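Local coordinates for mandelate racemase / muconate lactonizing enzyme, C-terminal domain protein (Pseudovibrio sp. JE062, PDB 4JHM) that is of unknown function but probably belongs to the enolase superfamily, with an enolase-like N-terminal domain and a TIM-barrel-like C-terminal domain, at residues A[26-40]-A[52-66]. Numbering follows the deposited sequence.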
loop_
_atom_site.group_PDB
_atom_site.type_symbol
_atom_site.label_atom_id
_atom_site.label_comp_id
_atom_site.label_asym_id
_atom_site.label_seq_id
_atom_site.Cartn_x
_atom_site.Cartn_y
_atom_site.Cartn_z
ATOM N N TRP A 26 -29.065 10.172 26.065
ATOM C CA TRP A 26 -29.018 10.016 24.609
ATOM C C TRP A 26 -28.934 8.554 24.167
ATOM O O TRP A 26 -28.601 8.267 23.019
ATOM C CB TRP A 26 -27.865 10.829 23.988
ATOM C CG TRP A 26 -26.791 11.297 24.947
ATOM C CD1 TRP A 26 -26.793 12.453 25.675
ATOM C CD2 TRP A 26 -25.553 10.636 25.250
ATOM N NE1 TRP A 26 -25.642 12.547 26.421
ATOM C CE2 TRP A 26 -24.865 11.444 26.179
ATOM C CE3 TRP A 26 -24.961 9.437 24.831
ATOM C CZ2 TRP A 26 -23.617 11.093 26.698
ATOM C CZ3 TRP A 26 -23.719 9.090 25.347
ATOM C CH2 TRP A 26 -23.062 9.916 26.269
ATOM N N ALA A 27 -29.245 7.636 25.076
ATOM C CA ALA A 27 -29.316 6.217 24.742
ATOM C C ALA A 27 -30.677 5.681 25.160
ATOM O O ALA A 27 -31.278 6.185 26.106
ATOM C CB ALA A 27 -28.207 5.453 25.442
ATOM N N ASP A 28 -31.165 4.664 24.458
ATOM C CA ASP A 28 -32.502 4.140 24.720
ATOM C C ASP A 28 -32.530 3.230 25.940
ATOM O O ASP A 28 -31.939 2.151 25.935
ATOM C CB ASP A 28 -33.032 3.383 23.506
ATOM C CG ASP A 28 -34.529 3.176 23.560
ATOM O OD1 ASP A 28 -35.219 3.951 24.256
ATOM O OD2 ASP A 28 -35.022 2.243 22.895
ATOM N N ASN A 29 -33.222 3.685 26.983
ATOM C CA ASN A 29 -33.400 2.920 28.218
ATOM C C ASN A 29 -32.121 2.755 29.043
ATOM O O ASN A 29 -32.061 1.913 29.944
ATOM C CB ASN A 29 -34.036 1.559 27.918
ATOM C CG ASN A 29 -35.470 1.685 27.440
ATOM O OD1 ASN A 29 -35.743 1.646 26.241
ATOM N ND2 ASN A 29 -36.395 1.855 28.382
ATOM N N GLN A 30 -31.104 3.560 28.738
ATOM C CA GLN A 30 -29.966 3.717 29.639
ATOM C C GLN A 30 -30.371 4.763 30.657
ATOM O O GLN A 30 -31.015 5.750 30.308
ATOM C CB GLN A 30 -28.700 4.153 28.899
ATOM C CG GLN A 30 -27.804 3.006 28.452
ATOM C CD GLN A 30 -28.172 2.456 27.085
ATOM O OE1 GLN A 30 -27.316 1.948 26.359
ATOM N NE2 GLN A 30 -29.444 2.558 26.724
ATOM N N GLU A 31 -29.998 4.546 31.914
ATOM C CA GLU A 31 -30.472 5.383 33.018
ATOM C C GLU A 31 -30.298 6.876 32.735
ATOM O O GLU A 31 -29.392 7.269 32.001
ATOM C CB GLU A 31 -29.754 5.005 34.317
ATOM C CG GLU A 31 -29.850 3.529 34.661
ATOM C CD GLU A 31 -31.259 2.997 34.524
ATOM O OE1 GLU A 31 -32.177 3.587 35.131
ATOM O OE2 GLU A 31 -31.450 1.991 33.809
ATOM N N PRO A 32 -31.173 7.715 33.317
ATOM C CA PRO A 32 -31.143 9.163 33.071
ATOM C C PRO A 32 -29.871 9.817 33.594
ATOM O O PRO A 32 -29.521 9.629 34.759
ATOM C CB PRO A 32 -32.362 9.680 33.843
ATOM C CG PRO A 32 -32.617 8.648 34.890
ATOM C CD PRO A 32 -32.230 7.337 34.271
ATOM N N LEU A 33 -29.190 10.579 32.743
ATOM C CA LEU A 33 -27.926 11.197 33.128
ATOM C C LEU A 33 -28.138 12.453 33.962
ATOM O O LEU A 33 -28.928 13.326 33.601
ATOM C CB LEU A 33 -27.102 11.561 31.894
ATOM C CG LEU A 33 -26.669 10.411 30.988
ATOM C CD1 LEU A 33 -26.002 10.967 29.737
ATOM C CD2 LEU A 33 -25.741 9.447 31.715
ATOM N N LEU A 34 -27.416 12.529 35.077
ATOM C CA LEU A 34 -27.375 13.725 35.910
ATOM C C LEU A 34 -26.204 14.599 35.480
ATOM O O LEU A 34 -25.049 14.176 35.530
ATOM C CB LEU A 34 -27.220 13.346 37.383
ATOM C CG LEU A 34 -28.483 12.991 38.177
ATOM C CD1 LEU A 34 -29.430 12.111 37.379
ATOM C CD2 LEU A 34 -28.092 12.312 39.478
ATOM N N TYR A 35 -26.507 15.825 35.066
ATOM C CA TYR A 35 -25.486 16.731 34.552
ATOM C C TYR A 35 -24.851 17.576 35.650
ATOM O O TYR A 35 -25.541 18.214 36.438
ATOM C CB TYR A 35 -26.066 17.602 33.432
ATOM C CG TYR A 35 -26.076 16.857 32.125
ATOM C CD1 TYR A 35 -26.897 15.751 31.943
ATOM C CD2 TYR A 35 -25.230 17.218 31.092
ATOM C CE1 TYR A 35 -26.891 15.039 30.755
ATOM C CE2 TYR A 35 -25.217 16.512 29.902
ATOM C CZ TYR A 35 -26.049 15.424 29.740
ATOM O OH TYR A 35 -26.036 14.725 28.559
ATOM N N THR A 36 -23.523 17.535 35.694
ATOM C CA THR A 36 -22.727 18.317 36.619
ATOM C C THR A 36 -21.812 19.227 35.827
ATOM O O THR A 36 -21.296 18.832 34.774
ATOM C CB THR A 36 -21.818 17.423 37.465
ATOM O OG1 THR A 36 -22.607 16.460 38.166
ATOM C CG2 THR A 36 -21.032 18.253 38.455
ATOM N N ASN A 37 -21.607 20.438 36.333
ATOM C CA ASN A 37 -20.649 21.362 35.743
ATOM C C ASN A 37 -19.479 21.554 36.702
ATOM O O ASN A 37 -19.682 21.736 37.903
ATOM C CB ASN A 37 -21.319 22.701 35.444
ATOM C CG ASN A 37 -20.511 23.566 34.492
ATOM O OD1 ASN A 37 -19.377 23.244 34.144
ATOM N ND2 ASN A 37 -21.097 24.676 34.067
ATOM N N ASN A 38 -18.260 21.498 36.172
ATOM C CA ASN A 38 -17.056 21.696 36.972
ATOM C C ASN A 38 -16.386 23.005 36.601
ATOM O O ASN A 38 -15.970 23.190 35.463
ATOM C CB ASN A 38 -16.085 20.545 36.749
ATOM C CG ASN A 38 -16.713 19.199 37.032
ATOM O OD1 ASN A 38 -16.971 18.854 38.186
ATOM N ND2 ASN A 38 -16.966 18.428 35.980
ATOM N N ILE A 39 -16.279 23.919 37.557
ATOM C CA ILE A 39 -15.712 25.225 37.267
ATOM C C ILE A 39 -14.393 25.455 37.988
ATOM O O ILE A 39 -14.284 25.235 39.196
ATOM C CB ILE A 39 -16.685 26.353 37.640
ATOM C CG1 ILE A 39 -17.869 26.363 36.673
ATOM C CG2 ILE A 39 -15.974 27.695 37.604
ATOM C CD1 ILE A 39 -18.957 27.351 37.041
ATOM N N VAL A 40 -13.396 25.896 37.225
ATOM C CA VAL A 40 -12.121 26.331 37.772
ATOM C C VAL A 40 -12.031 27.845 37.667
ATOM O O VAL A 40 -12.087 28.396 36.567
ATOM C CB VAL A 40 -10.934 25.735 36.994
ATOM C CG1 VAL A 40 -9.622 26.293 37.526
ATOM C CG2 VAL A 40 -10.942 24.218 37.075
ATOM N N GLY A 52 -12.777 28.663 33.642
ATOM C CA GLY A 52 -12.817 27.508 32.755
ATOM C C GLY A 52 -13.790 26.507 33.334
ATOM O O GLY A 52 -14.150 26.605 34.504
ATOM N N ALA A 53 -14.221 25.547 32.523
ATOM C CA ALA A 53 -15.236 24.597 32.957
ATOM C C ALA A 53 -15.277 23.362 32.076
ATOM O O ALA A 53 -15.070 23.445 30.867
ATOM C CB ALA A 53 -16.601 25.264 32.956
ATOM N N THR A 54 -15.548 22.217 32.690
ATOM C CA THR A 54 -15.828 21.006 31.939
ATOM C C THR A 54 -17.021 20.278 32.551
ATOM O O THR A 54 -17.248 20.314 33.762
ATOM C CB THR A 54 -14.617 20.055 31.875
ATOM O OG1 THR A 54 -14.846 19.063 30.867
ATOM C CG2 THR A 54 -14.388 19.371 33.218
HETATM N N MSE A 55 -17.770 19.603 31.690
HETATM C CA MSE A 55 -19.037 19.014 32.062
HETATM C C MSE A 55 -18.882 17.550 32.323
HETATM O O MSE A 55 -18.127 16.870 31.631
HETATM C CB MSE A 55 -19.933 19.234 30.858
HETATM C CG MSE A 55 -21.396 19.049 31.202
HETATM SE SE MSE A 55 -22.436 19.178 29.540
HETATM C CE MSE A 55 -21.884 17.507 28.650
ATOM N N SER A 56 -19.586 17.051 33.335
ATOM C CA SER A 56 -19.660 15.617 33.596
ATOM C C SER A 56 -21.103 15.155 33.435
ATOM O O SER A 56 -22.035 15.930 33.638
ATOM C CB SER A 56 -19.188 15.295 35.014
ATOM O OG SER A 56 -17.990 15.973 35.331
ATOM N N TYR A 57 -21.287 13.892 33.074
ATOM C CA TYR A 57 -22.619 13.299 33.033
ATOM C C TYR A 57 -22.562 11.900 33.633
ATOM O O TYR A 57 -21.980 10.988 33.051
ATOM C CB TYR A 57 -23.168 13.274 31.602
ATOM C CG TYR A 57 -22.099 13.190 30.542
ATOM C CD1 TYR A 57 -21.508 14.336 30.039
ATOM C CD2 TYR A 57 -21.674 11.964 30.053
ATOM C CE1 TYR A 57 -20.521 14.265 29.077
ATOM C CE2 TYR A 57 -20.686 11.881 29.090
ATOM C CZ TYR A 57 -20.112 13.034 28.604
ATOM O OH TYR A 57 -19.129 12.954 27.642
ATOM N N THR A 58 -23.166 11.747 34.808
ATOM C CA THR A 58 -23.094 10.506 35.572
ATOM C C THR A 58 -24.481 9.990 35.911
ATOM O O THR A 58 -25.474 10.662 35.660
ATOM C CB THR A 58 -22.329 10.733 36.882
ATOM O OG1 THR A 58 -22.928 11.822 37.601
ATOM C CG2 THR A 58 -20.872 11.056 36.587
ATOM N N GLU A 59 -24.546 8.792 36.477
ATOM C CA GLU A 59 -25.810 8.236 36.949
ATOM C C GLU A 59 -25.874 8.256 38.475
ATOM O O GLU A 59 -24.865 8.500 39.144
ATOM C CB GLU A 59 -25.979 6.806 36.446
ATOM C CG GLU A 59 -26.096 6.695 34.935
ATOM C CD GLU A 59 -26.129 5.258 34.461
ATOM O OE1 GLU A 59 -25.767 4.373 35.261
ATOM O OE2 GLU A 59 -26.509 5.012 33.294
ATOM N N ASN A 60 -27.065 8.013 39.018
ATOM C CA ASN A 60 -27.264 7.923 40.463
ATOM C C ASN A 60 -26.952 9.220 41.213
ATOM O O ASN A 60 -27.805 9.744 41.926
ATOM C CB ASN A 60 -26.429 6.781 41.038
ATOM C CG ASN A 60 -26.596 5.492 40.261
ATOM O OD1 ASN A 60 -27.711 5.092 39.934
ATOM N ND2 ASN A 60 -25.486 4.837 39.957
ATOM N N PHE A 61 -25.736 9.733 41.071
ATOM C CA PHE A 61 -25.344 10.942 41.785
ATOM C C PHE A 61 -24.653 11.932 40.859
ATOM O O PHE A 61 -24.133 11.552 39.816
ATOM C CB PHE A 61 -24.395 10.606 42.942
ATOM C CG PHE A 61 -24.888 9.510 43.842
ATOM C CD1 PHE A 61 -25.874 9.758 44.782
ATOM C CD2 PHE A 61 -24.351 8.233 43.760
ATOM C CE1 PHE A 61 -26.329 8.746 45.614
ATOM C CE2 PHE A 61 -24.799 7.219 44.588
ATOM C CZ PHE A 61 -25.791 7.474 45.514
ATOM N N PHE A 62 -24.646 13.205 41.250
ATOM C CA PHE A 62 -23.806 14.192 40.593
ATOM C C PHE A 62 -22.346 13.816 40.814
ATOM O O PHE A 62 -22.021 13.075 41.742
ATOM C CB PHE A 62 -24.084 15.593 41.123
ATOM C CG PHE A 62 -25.476 16.076 40.835
ATOM C CD1 PHE A 62 -25.887 16.301 39.526
ATOM C CD2 PHE A 62 -26.375 16.308 41.872
ATOM C CE1 PHE A 62 -27.170 16.740 39.256
ATOM C CE2 PHE A 62 -27.658 16.752 41.607
ATOM C CZ PHE A 62 -28.055 16.967 40.297
ATOM N N ASP A 63 -21.470 14.340 39.966
ATOM C CA ASP A 63 -20.113 13.823 39.844
ATOM C C ASP A 63 -19.083 14.611 40.645
ATOM O O ASP A 63 -18.964 15.825 40.492
ATOM C CB ASP A 63 -19.719 13.830 38.364
ATOM C CG ASP A 63 -18.401 13.149 38.106
ATOM O OD1 ASP A 63 -18.179 12.046 38.644
ATOM O OD2 ASP A 63 -17.591 13.715 37.345
ATOM N N ARG A 64 -18.331 13.910 41.490
ATOM C CA ARG A 64 -17.155 14.493 42.143
ATOM C C ARG A 64 -15.846 13.954 41.537
ATOM O O ARG A 64 -14.759 14.315 41.981
ATOM C CB ARG A 64 -17.171 14.211 43.644
ATOM C CG ARG A 64 -18.414 14.674 44.385
ATOM C CD ARG A 64 -18.330 14.286 45.854
ATOM N NE ARG A 64 -19.632 14.322 46.510
ATOM C CZ ARG A 64 -20.001 15.216 47.427
ATOM N NH1 ARG A 64 -21.214 15.149 47.957
ATOM N NH2 ARG A 64 -19.169 16.171 47.823
ATOM N N CYS A 65 -15.959 13.094 40.524
ATOM C CA CYS A 65 -14.795 12.503 39.857
ATOM C C CYS A 65 -13.846 13.556 39.298
ATOM O O CYS A 65 -12.642 13.520 39.551
ATOM C CB CYS A 65 -15.247 11.591 38.711
ATOM S SG CYS A 65 -13.884 10.802 37.818
ATOM N N ILE A 66 -14.394 14.478 38.516
ATOM C CA ILE A 66 -13.608 15.552 37.935
ATOM C C ILE A 66 -13.058 16.475 39.024
ATOM O O ILE A 66 -11.845 16.599 39.177
ATOM C CB ILE A 66 -14.441 16.361 36.922
ATOM C CG1 ILE A 66 -14.702 15.527 35.664
ATOM C CG2 ILE A 66 -13.745 17.669 36.566
ATOM C CD1 ILE A 66 -13.459 15.168 34.874
#
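L34 through V40 pair with G52 through T58 as the antiparallel arms of a beta hairpin, axes approaching to 4.7 Å at 159°. Hydrogen-bonded pairs L34-T58, T36-S56, N38-T54 and V40-G52 alternate with non-hydrogen-bonded ones.

Side-chain hydrogen bonds gather on the T36 and N38 face. N38 ND2 bonds S56 OG (2.7 Å) in the amide plane and, more bent, T54 O (2.9 Å), which N38 N reaches from the other face of the carbonyl. S56 OG donates to D63 OD2, and D63 caps the helix start through weak bonds from C65 N and I66 N. T36 OG1, beside its backbone N (chi1 -57°), accepts from D63 N at 3.0 Å.

Aromatic contacts occupy the Y35 face. Y57 CB makes a CH-pi contact 4.1 Å from the Y35 ring centroid, and selenomethionine M55 a Met-aromatic one at the ring edge, SE 3.7 Å from Y35 CD2. The W26 six-membered ring meets Y57 in an offset edge-to-face pair, planes at 76°.

E59 is salt-bridged to R95 of the second subunit. Consistent with the enolase-like fold, the hairpin joins the N-terminal domain's antiparallel sheet: strand 50-58 is outermost within the chain, strand 34-44 lies between it and strand 8-16, and helix 100-119 packs on V40, T54 and I66.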